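Local coordinates for pectate lyase II (Xanthomonas campestris pv. campestris, PDB 2QY1), which probably cleaves pectate, as a secreted bacterial lyase of polysaccharide lyase family 1, at residues W130-T135 with V166-V171; H198-N203 with A316-T321; K53-Q58 with I104-G109. The protein carries 2 engineered substitutions. All blocks are in the same frame, centred on the assembly; numbering follows the deposited sequence.

Contact 1 (W130-T135 with V166-V171); sequences WVDHNT and VSYNYV
Asn134 and Asn169 lie side by side on neighbouring coils of the parallel beta-helix, forming one step of the asparagine ladder found in pectate lyases. Their amide planes are only 11° apart. Asn169 OD1 accepts twice from Asn134, from the backbone N at 2.8 Å and from ND2 at 3.1 Å. At the other end of the amide, Asn169 ND2 reaches Val131 O (3.0 Å) from above its carbonyl plane, while Ser167 N meets the same oxygen almost head-on. Held at both ends, the Asn169 amide has its rotation fixed. Across the backbone, Ser167 OG donates to Asp132 OD1 on its anti lone pair (2.7 Å) and accepts from Trp130 NE1 (3.0 Å). Its chi1 of 57° places OG where it can bridge Asp132 and Trp130. Next to this network the His133 and Tyr168 rings are parallel within 3° but slid apart, and Tyr168 CB sits 3.4 Å from the His133 ring centroid, a CH-pi contact over the face. Farther out, Asn134 OD1 accepts from Met102 N and its ND2 also bonds Ile99 O, both on the preceding strand. Gln100 NE2 binds Asp132 OD2, which receives His133 ND1 at 2.7 Å in the imidazole plane.

Contact 2 (H198-N203 with A316-T321); sequences HNRFEN and AKVIAT
Val318 meets residues 198-200 with both of its methyls, and apolar contact carries most of this interface. CG1 lies anti to the backbone N (chi1 168°) and wedges against the chain there, 3.5 Å from Asn199 O and equally 3.5 Å from Arg200 CB. CG2 packs against His198, with His198 CA at 3.9 Å. On the flank of Val318, Lys317 CG approaches the His198 ring at its edge, near the ring plane, touching CD2. The two polar ends there turn to other partners: His198 NE2 bonds Thr309 OG1, and Lys317 NZ bonds Glu330 O.

Arg200 supplies the polar part of the contact; its side chain runs extended from CG to NE and brings the guanidinium beside the helix. Ile319 CG1 covers one face of it, over the centre and 3.8 Å from Arg200 CZ. The edge is used for polar contacts. NE and NH2 grip Glu202 OE2 side-on, each at 3.0 Å from that one oxygen, in a salt bridge within the strand. Both bonds lie close to the guanidinium plane (7° out of it), which would limit its rotation.

No direct hydrogen bond joins helix and strand; one water does. It accepts from Arg200 NH1 at 3.1 Å and donates to Ile319 O at 2.9 Å, a carbonyl in the last turn of the helix. Within that turn, Thr321 OG1 also bonds Lys317 O.

Tyr168 of the adjacent strand 164-174 stacks on the His198 ring. Helix 314-321, near the C-terminus, thus lies against the outside of the coil that carries strand 193-202, flanking the parallel beta-helix characteristic of polysaccharide lyase family 1.

Contact 3 (K53-Q58 with I104-G109); sequences KDVCAQ and IGLLQG
In the loops that project from the parallel beta-helix, Gln58 packs against the chain at Leu106-Gly109, just where it leaves strand 97-105. The glutamine does most of the work. Bent at chi2 (-52°), its side chain folds back so that NE2 donates to Leu106 O at 2.9 Å, with an N-H...O angle of 168° and the oxygen in the amide plane. Its CB rests against Leu107 O, 3.5 Å away, while its own backbone oxygen is taken by Gly109: Gly109 N donates to Gln58 O at 3.1 Å from above the carbonyl plane. Side chain and main chain of one residue therefore grip two points of the opposing chain, Leu106 and Gly109, with Leu107 and Gln108 between them. At the backbone angles of Gly109 a CB would be jammed against the carbonyl O of Gln108, which by itself calls for glycine.

A small apolar contact adjoins this. Val55 CG2 touches Leu106 CD2 at 3.9 Å, the two side chains crossing at about a right angle. Val55 follows Asp54, whose OD1 accepts from Cys56 N in an Asx turn, and Cys56 is tied by a disulfide to Cys143, so the loop is fixed covalently as well as by hydrogen bonds.

The Gln108 side chain passes obliquely across that of Gln58, the amide planes 85° apart and CG of Gln108 lying 3.7 Å from Gln58 NE2. Its NE2 bonds Pro62 O. A water also joins the two side chains, accepting from Gln58 NE2 at 3.0 Å and donating to Gln108 OE1 at 2.7 Å.

How the contacts relate
Contacts 1 and 2 are neighbours, their centres about 10 Å apart, because strands 164-174 and 193-202 lie side by side in the beta-helix. Arg200 ties them: its N lies 2.7 Å from Asn169 O and its O 2.9 Å from Val171 N, both probable hydrogen bonds. Tyr168 lies between His133 of contact 1 and His198 of contact 2, on the same side of the strands, and its ring stacks with His198. Contact 3 lies farther off, its centre about 21 Å from that of contact 1, yet it joins directly through Thr135 O and Ile104 N, 2.8 Å apart. Contacts 2 and 3 do not touch, with nearest atoms about 11 Å apart.

Contact 1 (W130-T135 with V166-V171)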
loop_
_atom_site.group_PDB
_atom_site.type_symbol
_atom_site.label_atom_id
_atom_site.label_comp_id
_atom_site.label_asym_id
_atom_site.label_seq_id
_atom_site.Cartn_x
_atom_site.Cartn_y
_atom_site.Cartn_z
ATOM N N TRP A 130 2.028 -10.457 -0.700
ATOM C CA TRP A 130 0.838 -10.128 -1.467
ATOM C C TRP A 130 -0.160 -9.407 -0.579
ATOM O O TRP A 130 -0.754 -10.009 0.314
ATOM C CB TRP A 130 0.209 -11.397 -2.055
ATOM C CG TRP A 130 -0.861 -11.147 -3.091
ATOM C CD1 TRP A 130 -0.975 -10.061 -3.921
ATOM C CD2 TRP A 130 -1.939 -12.030 -3.440
ATOM N NE1 TRP A 130 -2.066 -10.210 -4.751
ATOM C CE2 TRP A 130 -2.674 -11.406 -4.476
ATOM C CE3 TRP A 130 -2.360 -13.286 -2.971
ATOM C CZ2 TRP A 130 -3.810 -11.994 -5.052
ATOM C CZ3 TRP A 130 -3.490 -13.870 -3.544
ATOM C CH2 TRP A 130 -4.200 -13.223 -4.578
ATOM N N VAL A 131 -0.316 -8.107 -0.816
ATOM C CA VAL A 131 -1.292 -7.291 -0.098
ATOM C C VAL A 131 -2.476 -7.104 -1.051
ATOM O O VAL A 131 -2.385 -6.341 -2.010
ATOM C CB VAL A 131 -0.682 -5.932 0.339
ATOM C CG1 VAL A 131 -1.729 -5.043 1.028
ATOM C CG2 VAL A 131 0.523 -6.155 1.263
ATOM N N ASP A 132 -3.575 -7.815 -0.793
ATOM C CA ASP A 132 -4.646 -7.946 -1.789
ATOM C C ASP A 132 -6.055 -7.790 -1.213
ATOM O O ASP A 132 -6.363 -8.332 -0.156
ATOM C CB ASP A 132 -4.510 -9.303 -2.495
ATOM C CG ASP A 132 -5.562 -9.523 -3.570
ATOM O OD1 ASP A 132 -5.425 -8.957 -4.678
ATOM O OD2 ASP A 132 -6.515 -10.288 -3.312
ATOM N N HIS A 133 -6.912 -7.049 -1.920
ATOM C CA HIS A 133 -8.331 -6.923 -1.544
ATOM C C HIS A 133 -8.562 -6.506 -0.087
ATOM O O HIS A 133 -9.421 -7.060 0.605
ATOM C CB HIS A 133 -9.094 -8.217 -1.861
ATOM C CG HIS A 133 -9.490 -8.344 -3.297
ATOM N ND1 HIS A 133 -8.762 -9.075 -4.211
ATOM C CD2 HIS A 133 -10.537 -7.822 -3.980
ATOM C CE1 HIS A 133 -9.348 -9.006 -5.393
ATOM N NE2 HIS A 133 -10.426 -8.250 -5.281
ATOM N N ASN A 134 -7.787 -5.532 0.370
ATOM C CA ASN A 134 -7.994 -4.935 1.679
ATOM C C ASN A 134 -8.628 -3.559 1.520
ATOM O O ASN A 134 -8.463 -2.906 0.483
ATOM C CB ASN A 134 -6.670 -4.834 2.450
ATOM C CG ASN A 134 -5.963 -6.176 2.579
ATOM O OD1 ASN A 134 -6.410 -7.056 3.311
ATOM N ND2 ASN A 134 -4.851 -6.334 1.863
ATOM N N THR A 135 -9.369 -3.135 2.539
ATOM C CA THR A 135 -9.921 -1.779 2.588
ATOM C C THR A 135 -9.284 -1.051 3.766
ATOM O O THR A 135 -9.340 -1.525 4.899
ATOM C CB THR A 135 -11.459 -1.795 2.702
ATOM O OG1 THR A 135 -12.008 -2.420 1.537
ATOM C CG2 THR A 135 -12.032 -0.378 2.815
ATOM N N VAL A 166 0.803 -5.288 -4.654
ATOM C CA VAL A 166 -0.203 -4.536 -3.925
ATOM C C VAL A 166 -1.374 -4.381 -4.896
ATOM O O VAL A 166 -1.339 -3.527 -5.783
ATOM C CB VAL A 166 0.353 -3.145 -3.496
ATOM C CG1 VAL A 166 -0.707 -2.313 -2.795
ATOM C CG2 VAL A 166 1.589 -3.306 -2.604
ATOM N N SER A 167 -2.398 -5.220 -4.738
ATOM C CA SER A 167 -3.472 -5.302 -5.730
ATOM C C SER A 167 -4.886 -5.266 -5.150
ATOM O O SER A 167 -5.138 -5.794 -4.067
ATOM C CB SER A 167 -3.301 -6.551 -6.597
ATOM O OG SER A 167 -3.269 -7.725 -5.797
ATOM N N TYR A 168 -5.798 -4.638 -5.894
ATOM C CA TYR A 168 -7.229 -4.592 -5.560
ATOM C C TYR A 168 -7.537 -4.085 -4.150
ATOM O O TYR A 168 -8.518 -4.506 -3.535
ATOM C CB TYR A 168 -7.890 -5.957 -5.784
ATOM C CG TYR A 168 -7.853 -6.437 -7.217
ATOM C CD1 TYR A 168 -8.868 -6.100 -8.108
ATOM C CD2 TYR A 168 -6.809 -7.236 -7.679
ATOM C CE1 TYR A 168 -8.845 -6.543 -9.425
ATOM C CE2 TYR A 168 -6.775 -7.682 -9.001
ATOM C CZ TYR A 168 -7.796 -7.328 -9.864
ATOM O OH TYR A 168 -7.776 -7.760 -11.170
ATOM N N ASN A 169 -6.692 -3.196 -3.635
ATOM C CA ASN A 169 -6.963 -2.549 -2.357
ATOM C C ASN A 169 -7.800 -1.283 -2.518
ATOM O O ASN A 169 -7.780 -0.662 -3.603
ATOM C CB ASN A 169 -5.656 -2.227 -1.632
ATOM C CG ASN A 169 -4.894 -3.472 -1.222
ATOM O OD1 ASN A 169 -5.368 -4.264 -0.407
ATOM N ND2 ASN A 169 -3.706 -3.651 -1.786
ATOM N N TYR A 170 -8.517 -0.928 -1.486
ATOM C CA TYR A 170 -9.320 0.282 -1.484
ATOM C C TYR A 170 -8.863 1.149 -0.319
ATOM O O TYR A 170 -9.049 0.789 0.843
ATOM C CB TYR A 170 -10.805 -0.085 -1.382
ATOM C CG TYR A 170 -11.802 1.062 -1.406
ATOM C CD1 TYR A 170 -11.456 2.333 -1.876
ATOM C CD2 TYR A 170 -13.116 0.854 -0.986
ATOM C CE1 TYR A 170 -12.392 3.372 -1.898
ATOM C CE2 TYR A 170 -14.055 1.879 -1.013
ATOM C CZ TYR A 170 -13.688 3.131 -1.470
ATOM O OH TYR A 170 -14.629 4.139 -1.490
ATOM N N VAL A 171 -8.237 2.277 -0.647
ATOM C CA VAL A 171 -7.762 3.221 0.358
ATOM C C VAL A 171 -8.503 4.538 0.180
ATOM O O VAL A 171 -8.413 5.173 -0.877
ATOM C CB VAL A 171 -6.228 3.458 0.279
ATOM C CG1 VAL A 171 -5.760 4.333 1.443
ATOM C CG2 VAL A 171 -5.460 2.132 0.264
#

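Contact 2 (H198-N203 with A316-T321)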
loop_
_atom_site.group_PDB
_atom_site.type_symbol
_atom_site.label_atom_id
_atom_site.label_comp_id
_atom_site.label_asym_id
_atom_site.label_seq_id
_atom_site.Cartn_x
_atom_site.Cartn_y
_atom_site.Cartn_z
ATOM N N HIS A 198 -4.802 -2.343 -9.956
ATOM C CA HIS A 198 -6.242 -2.427 -9.677
ATOM C C HIS A 198 -6.639 -1.922 -8.286
ATOM O O HIS A 198 -7.660 -2.338 -7.732
ATOM C CB HIS A 198 -6.766 -3.846 -9.923
ATOM C CG HIS A 198 -6.842 -4.222 -11.371
ATOM N ND1 HIS A 198 -5.833 -4.906 -12.015
ATOM C CD2 HIS A 198 -7.806 -4.014 -12.299
ATOM C CE1 HIS A 198 -6.174 -5.103 -13.277
ATOM N NE2 HIS A 198 -7.365 -4.570 -13.475
ATOM N N ASN A 199 -5.832 -1.018 -7.731
ATOM C CA ASN A 199 -6.164 -0.375 -6.466
ATOM C C ASN A 199 -7.107 0.810 -6.678
ATOM O O ASN A 199 -7.098 1.443 -7.738
ATOM C CB ASN A 199 -4.901 0.094 -5.730
ATOM C CG ASN A 199 -3.925 -1.034 -5.453
ATOM O OD1 ASN A 199 -2.848 -1.103 -6.043
ATOM N ND2 ASN A 199 -4.300 -1.924 -4.556
ATOM N N ARG A 200 -7.918 1.092 -5.663
ATOM C CA ARG A 200 -8.809 2.249 -5.659
ATOM C C ARG A 200 -8.298 3.264 -4.645
ATOM O O ARG A 200 -8.260 2.984 -3.445
ATOM C CB ARG A 200 -10.239 1.824 -5.313
ATOM C CG ARG A 200 -11.284 2.903 -5.536
ATOM C CD ARG A 200 -12.687 2.396 -5.249
ATOM N NE ARG A 200 -13.658 3.492 -5.253
ATOM C CZ ARG A 200 -14.950 3.365 -4.960
ATOM N NH1 ARG A 200 -15.459 2.183 -4.634
ATOM N NH2 ARG A 200 -15.741 4.431 -4.995
ATOM N N PHE A 201 -7.893 4.431 -5.140
ATOM C CA PHE A 201 -7.396 5.515 -4.300
ATOM C C PHE A 201 -8.352 6.695 -4.408
ATOM O O PHE A 201 -8.387 7.377 -5.436
ATOM C CB PHE A 201 -5.991 5.948 -4.739
ATOM C CG PHE A 201 -4.976 4.830 -4.774
ATOM C CD1 PHE A 201 -4.622 4.145 -3.611
ATOM C CD2 PHE A 201 -4.342 4.490 -5.969
ATOM C CE1 PHE A 201 -3.666 3.119 -3.645
ATOM C CE2 PHE A 201 -3.385 3.477 -6.012
ATOM C CZ PHE A 201 -3.047 2.790 -4.846
ATOM N N GLU A 202 -9.134 6.934 -3.357
ATOM C CA GLU A 202 -10.163 7.972 -3.414
ATOM C C GLU A 202 -10.262 8.805 -2.138
ATOM O O GLU A 202 -10.262 8.266 -1.033
ATOM C CB GLU A 202 -11.521 7.360 -3.765
ATOM C CG GLU A 202 -12.483 8.350 -4.398
ATOM C CD GLU A 202 -13.631 7.691 -5.136
ATOM O OE1 GLU A 202 -14.631 8.387 -5.391
ATOM O OE2 GLU A 202 -13.541 6.487 -5.463
ATOM N N ASN A 203 -10.364 10.122 -2.308
ATOM C CA ASN A 203 -10.371 11.066 -1.186
ATOM C C ASN A 203 -9.143 10.864 -0.297
ATOM O O ASN A 203 -9.252 10.573 0.897
ATOM C CB ASN A 203 -11.680 10.979 -0.388
ATOM C CG ASN A 203 -12.905 11.266 -1.241
ATOM O OD1 ASN A 203 -13.716 10.376 -1.503
ATOM N ND2 ASN A 203 -13.041 12.512 -1.687
ATOM N N ALA A 316 -14.602 1.740 -13.690
ATOM C CA ALA A 316 -15.703 0.810 -13.426
ATOM C C ALA A 316 -15.214 -0.522 -12.860
ATOM O O ALA A 316 -15.774 -1.031 -11.885
ATOM C CB ALA A 316 -16.532 0.589 -14.689
ATOM N N LYS A 317 -14.164 -1.073 -13.469
ATOM C CA LYS A 317 -13.585 -2.346 -13.040
ATOM C C LYS A 317 -13.094 -2.289 -11.592
ATOM O O LYS A 317 -13.410 -3.172 -10.795
ATOM C CB LYS A 317 -12.463 -2.781 -14.003
ATOM C CG LYS A 317 -11.485 -3.852 -13.485
ATOM C CD LYS A 317 -12.145 -5.193 -13.134
ATOM C CE LYS A 317 -12.451 -6.043 -14.353
ATOM N NZ LYS A 317 -13.124 -7.310 -13.944
ATOM N N VAL A 318 -12.340 -1.242 -11.262
ATOM C CA VAL A 318 -11.784 -1.081 -9.919
ATOM C C VAL A 318 -12.873 -0.823 -8.873
ATOM O O VAL A 318 -12.859 -1.432 -7.809
ATOM C CB VAL A 318 -10.671 0.000 -9.889
ATOM C CG1 VAL A 318 -10.296 0.374 -8.470
ATOM C CG2 VAL A 318 -9.437 -0.495 -10.639
ATOM N N ILE A 319 -13.831 0.049 -9.183
ATOM C CA ILE A 319 -14.971 0.265 -8.288
ATOM C C ILE A 319 -15.678 -1.061 -7.976
ATOM O O ILE A 319 -16.072 -1.308 -6.835
ATOM C CB ILE A 319 -15.964 1.327 -8.841
ATOM C CG1 ILE A 319 -15.376 2.734 -8.675
ATOM C CG2 ILE A 319 -17.322 1.237 -8.130
ATOM C CD1 ILE A 319 -16.060 3.814 -9.516
ATOM N N ALA A 320 -15.790 -1.923 -8.983
ATOM C CA ALA A 320 -16.490 -3.202 -8.848
ATOM C C ALA A 320 -15.711 -4.279 -8.079
ATOM O O ALA A 320 -16.317 -5.175 -7.486
ATOM C CB ALA A 320 -16.892 -3.727 -10.221
ATOM N N THR A 321 -14.382 -4.190 -8.090
ATOM C CA THR A 321 -13.538 -5.294 -7.616
ATOM C C THR A 321 -12.617 -4.969 -6.436
ATOM O O THR A 321 -12.199 -5.880 -5.720
ATOM C CB THR A 321 -12.665 -5.874 -8.754
ATOM O OG1 THR A 321 -11.799 -4.852 -9.267
ATOM C CG2 THR A 321 -13.530 -6.439 -9.882
HETATM O O HOH W 1 -14.433 -0.690 -4.576
#

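Contact 3 (K53-Q58 with I104-G109)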
loop_
_atom_site.group_PDB
_atom_site.type_symbol
_atom_site.label_atom_id
_atom_site.label_comp_id
_atom_site.label_asym_id
_atom_site.label_seq_id
_atom_site.Cartn_x
_atom_site.Cartn_y
_atom_site.Cartn_z
ATOM N N LYS A 53 -16.116 7.846 18.640
ATOM C CA LYS A 53 -16.957 9.044 18.600
ATOM C C LYS A 53 -16.160 10.310 18.291
ATOM O O LYS A 53 -16.734 11.353 17.958
ATOM C CB LYS A 53 -17.718 9.208 19.919
ATOM C CG LYS A 53 -18.944 8.304 20.066
ATOM C CD LYS A 53 -18.579 6.926 20.604
ATOM C CE LYS A 53 -19.815 6.138 21.014
ATOM N NZ LYS A 53 -20.666 5.730 19.856
ATOM N N ASP A 54 -14.838 10.206 18.406
ATOM C CA ASP A 54 -13.939 11.315 18.125
ATOM C C ASP A 54 -12.723 10.791 17.374
ATOM O O ASP A 54 -11.910 10.057 17.930
ATOM C CB ASP A 54 -13.523 12.005 19.429
ATOM C CG ASP A 54 -12.684 13.260 19.202
ATOM O OD1 ASP A 54 -12.607 13.759 18.054
ATOM O OD2 ASP A 54 -12.104 13.755 20.193
ATOM N N VAL A 55 -12.626 11.166 16.101
ATOM C CA VAL A 55 -11.506 10.792 15.234
ATOM C C VAL A 55 -10.164 11.230 15.844
ATOM O O VAL A 55 -9.139 10.567 15.668
ATOM C CB VAL A 55 -11.704 11.384 13.806
ATOM C CG1 VAL A 55 -10.394 11.497 13.051
ATOM C CG2 VAL A 55 -12.703 10.539 13.015
ATOM N N CYS A 56 -10.201 12.329 16.594
ATOM C CA CYS A 56 -9.000 12.921 17.175
ATOM C C CYS A 56 -8.553 12.319 18.510
ATOM O O CYS A 56 -7.556 12.753 19.095
ATOM C CB CYS A 56 -9.153 14.441 17.250
ATOM S SG CYS A 56 -9.066 15.171 15.603
ATOM N N ALA A 57 -9.281 11.304 18.972
ATOM C CA ALA A 57 -8.884 10.544 20.157
ATOM C C ALA A 57 -7.777 9.542 19.832
ATOM O O ALA A 57 -7.023 9.132 20.716
ATOM C CB ALA A 57 -10.084 9.818 20.754
ATOM N N GLN A 58 -7.676 9.171 18.559
ATOM C CA GLN A 58 -6.851 8.035 18.143
ATOM C C GLN A 58 -5.342 8.259 18.261
ATOM O O GLN A 58 -4.630 7.396 18.784
ATOM C CB GLN A 58 -7.226 7.578 16.727
ATOM C CG GLN A 58 -8.707 7.221 16.539
ATOM C CD GLN A 58 -9.206 6.237 17.583
ATOM O OE1 GLN A 58 -9.569 6.623 18.700
ATOM N NE2 GLN A 58 -9.233 4.959 17.223
ATOM N N ILE A 104 -9.400 -2.317 7.623
ATOM C CA ILE A 104 -8.557 -1.709 8.652
ATOM C C ILE A 104 -8.847 -0.204 8.712
ATOM O O ILE A 104 -8.573 0.526 7.757
ATOM C CB ILE A 104 -7.048 -1.968 8.363
ATOM C CG1 ILE A 104 -6.759 -3.478 8.283
ATOM C CG2 ILE A 104 -6.162 -1.298 9.421
ATOM C CD1 ILE A 104 -5.353 -3.842 7.815
ATOM N N GLY A 105 -9.408 0.255 9.830
ATOM C CA GLY A 105 -9.849 1.643 9.923
ATOM C C GLY A 105 -9.536 2.382 11.209
ATOM O O GLY A 105 -9.507 1.789 12.290
ATOM N N LEU A 106 -9.296 3.687 11.065
ATOM C CA LEU A 106 -9.193 4.633 12.179
ATOM C C LEU A 106 -8.310 4.148 13.332
ATOM O O LEU A 106 -8.735 4.117 14.496
ATOM C CB LEU A 106 -10.593 5.018 12.675
ATOM C CG LEU A 106 -11.456 5.819 11.694
ATOM C CD1 LEU A 106 -12.932 5.691 12.055
ATOM C CD2 LEU A 106 -11.024 7.285 11.664
ATOM N N LEU A 107 -7.076 3.787 12.995
ATOM C CA LEU A 107 -6.146 3.193 13.955
ATOM C C LEU A 107 -5.610 4.189 14.976
ATOM O O LEU A 107 -5.426 5.369 14.677
ATOM C CB LEU A 107 -4.973 2.527 13.231
ATOM C CG LEU A 107 -5.274 1.424 12.218
ATOM C CD1 LEU A 107 -3.979 0.896 11.644
ATOM C CD2 LEU A 107 -6.069 0.300 12.850
ATOM N N GLN A 108 -5.367 3.679 16.179
ATOM C CA GLN A 108 -4.709 4.409 17.254
ATOM C C GLN A 108 -3.211 4.497 16.967
ATOM O O GLN A 108 -2.650 3.628 16.293
ATOM C CB GLN A 108 -4.922 3.683 18.591
ATOM C CG GLN A 108 -6.391 3.470 18.979
ATOM C CD GLN A 108 -6.586 2.698 20.283
ATOM O OE1 GLN A 108 -7.723 2.469 20.702
ATOM N NE2 GLN A 108 -5.491 2.306 20.931
ATOM N N GLY A 109 -2.565 5.540 17.483
ATOM C CA GLY A 109 -1.107 5.602 17.469
ATOM C C GLY A 109 -0.500 6.820 16.805
ATOM O O GLY A 109 0.671 7.121 17.026
HETATM O O HOH W 2 -9.793 2.621 18.997
#